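Local coordinates for protein 5'-tyrosyl-DNA phosphodiesterase (Caenorhabditis elegans, PDB 4FVA) that is a phosphodiesterase of the DNase I-like endonuclease/exonuclease/phosphatase family and holds a magnesium ion, at residues T125-S129 with Q140-C144. Numbering follows the deposited sequence.
Sequences THLES and QFGFC
The side-chain amide of Gln140 bridges to Glu128 with both its ends, within the beta-alpha-beta unit that runs from strand 118-126 through helix 134-154 to strand 159-163. Gln140 OE1 accepts a hydrogen bond from Glu128 N (2.9 Å); the N-H points almost straight at the oxygen (167°) and lies on a lone pair in the carbonyl plane. In the other direction Gln140 NE2 donates to Glu128 OE1 (3.1 Å), leaving within its own amide plane but meeting the oxygen from above the carboxylate, 47° out of its plane. Ser102 OG also bonds Glu128 OE1, Gly103 N donates to Glu128 OE2, and Gln140 NE2 also donates to Asn101 OD1, so this buried polar end is shared with the loop carrying residues 101-103. The tighter apolar part is Leu127 against Gln140 and Phe141: with CG beside its backbone N (chi1 -59°), its branches reach the helix, Leu127 CD2 lying 3.8 Å from Gln140 CB and Leu127 CD1 at the edge of the Phe141 ring, 3.9 Å from Phe141 CB. Packing is looser toward Cys144, whose side chain also touches Phe162 and Leu108. The slackest of these apolar contacts is Leu127 CD2 to Cys144 SG, at 4.4 Å.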
loop_
_atom_site.group_PDB
_atom_site.type_symbol
_atom_site.label_atom_id
_atom_site.label_comp_id
_atom_site.label_asym_id
_atom_site.label_seq_id
_atom_site.Cartn_x
_atom_site.Cartn_y
_atom_site.Cartn_z
ATOM N N THR A 125 2.138 2.481 5.161
ATOM C CA THR A 125 3.441 2.304 5.774
ATOM C C THR A 125 4.306 1.346 4.987
ATOM O O THR A 125 3.822 0.590 4.157
ATOM C CB THR A 125 3.348 1.818 7.243
ATOM O OG1 THR A 125 4.634 1.938 7.871
ATOM C CG2 THR A 125 2.892 0.351 7.292
ATOM N N HIS A 126 5.600 1.413 5.253
ATOM C CA HIS A 126 6.564 0.474 4.711
ATOM C C HIS A 126 7.363 -0.019 5.911
ATOM O O HIS A 126 8.314 0.643 6.321
ATOM C CB HIS A 126 7.485 1.200 3.727
ATOM C CG HIS A 126 8.503 0.317 3.070
ATOM N ND1 HIS A 126 9.517 0.814 2.284
ATOM C CD2 HIS A 126 8.671 -1.031 3.104
ATOM C CE1 HIS A 126 10.267 -0.188 1.848
ATOM N NE2 HIS A 126 9.775 -1.315 2.327
ATOM N N LEU A 127 6.983 -1.162 6.488
ATOM C CA LEU A 127 7.601 -1.587 7.751
ATOM C C LEU A 127 9.052 -2.049 7.587
ATOM O O LEU A 127 9.468 -2.439 6.490
ATOM C CB LEU A 127 6.761 -2.672 8.435
ATOM C CG LEU A 127 5.326 -2.245 8.773
ATOM C CD1 LEU A 127 4.625 -3.311 9.633
ATOM C CD2 LEU A 127 5.319 -0.871 9.445
ATOM N N GLU A 128 9.819 -2.008 8.680
ATOM C CA GLU A 128 11.246 -2.322 8.630
ATOM C C GLU A 128 11.538 -3.575 7.803
ATOM O O GLU A 128 10.828 -4.582 7.881
ATOM C CB GLU A 128 11.827 -2.458 10.047
ATOM C CG GLU A 128 13.279 -1.973 10.193
ATOM C CD GLU A 128 13.404 -0.455 10.285
ATOM O OE1 GLU A 128 12.370 0.259 10.232
ATOM O OE2 GLU A 128 14.544 0.036 10.427
ATOM N N SER A 129 12.582 -3.490 6.984
ATOM C CA SER A 129 12.921 -4.531 6.011
ATOM C C SER A 129 13.884 -5.589 6.588
ATOM O O SER A 129 14.667 -5.296 7.506
ATOM C CB SER A 129 13.544 -3.881 4.770
ATOM O OG SER A 129 12.743 -2.812 4.264
ATOM N N GLN A 140 6.483 -2.148 15.140
ATOM C CA GLN A 140 5.813 -1.180 14.274
ATOM C C GLN A 140 4.397 -1.648 13.946
ATOM O O GLN A 140 3.452 -0.862 14.014
ATOM C CB GLN A 140 6.638 -0.937 13.009
ATOM C CG GLN A 140 7.953 -0.206 13.281
ATOM C CD GLN A 140 8.921 -0.272 12.108
ATOM O OE1 GLN A 140 8.618 -0.861 11.065
ATOM N NE2 GLN A 140 10.106 0.321 12.284
ATOM N N PHE A 141 4.253 -2.917 13.572
ATOM C CA PHE A 141 2.938 -3.459 13.246
ATOM C C PHE A 141 1.970 -3.294 14.432
ATOM O O PHE A 141 0.828 -2.856 14.255
ATOM C CB PHE A 141 3.042 -4.923 12.825
ATOM C CG PHE A 141 1.738 -5.509 12.348
ATOM C CD1 PHE A 141 1.369 -5.411 11.012
ATOM C CD2 PHE A 141 0.876 -6.141 13.238
ATOM C CE1 PHE A 141 0.158 -5.939 10.565
ATOM C CE2 PHE A 141 -0.334 -6.671 12.803
ATOM C CZ PHE A 141 -0.690 -6.574 11.461
ATOM N N GLY A 142 2.437 -3.649 15.634
ATOM C CA GLY A 142 1.638 -3.507 16.843
ATOM C C GLY A 142 1.230 -2.060 17.044
ATOM O O GLY A 142 0.060 -1.751 17.296
ATOM N N PHE A 143 2.192 -1.164 16.872
ATOM C CA PHE A 143 1.942 0.258 16.988
ATOM C C PHE A 143 0.892 0.688 15.979
ATOM O O PHE A 143 -0.040 1.429 16.313
ATOM C CB PHE A 143 3.250 1.030 16.780
ATOM C CG PHE A 143 3.088 2.523 16.748
ATOM C CD1 PHE A 143 3.150 3.272 17.919
ATOM C CD2 PHE A 143 2.877 3.184 15.540
ATOM C CE1 PHE A 143 2.991 4.665 17.887
ATOM C CE2 PHE A 143 2.727 4.569 15.495
ATOM C CZ PHE A 143 2.785 5.312 16.668
ATOM N N CYS A 144 1.019 0.220 14.744
ATOM C CA CYS A 144 0.040 0.598 13.730
ATOM C C CYS A 144 -1.355 0.113 14.111
ATOM O O CYS A 144 -2.332 0.844 13.975
ATOM C CB CYS A 144 0.438 0.063 12.350
ATOM S SG CYS A 144 1.895 0.879 11.659
#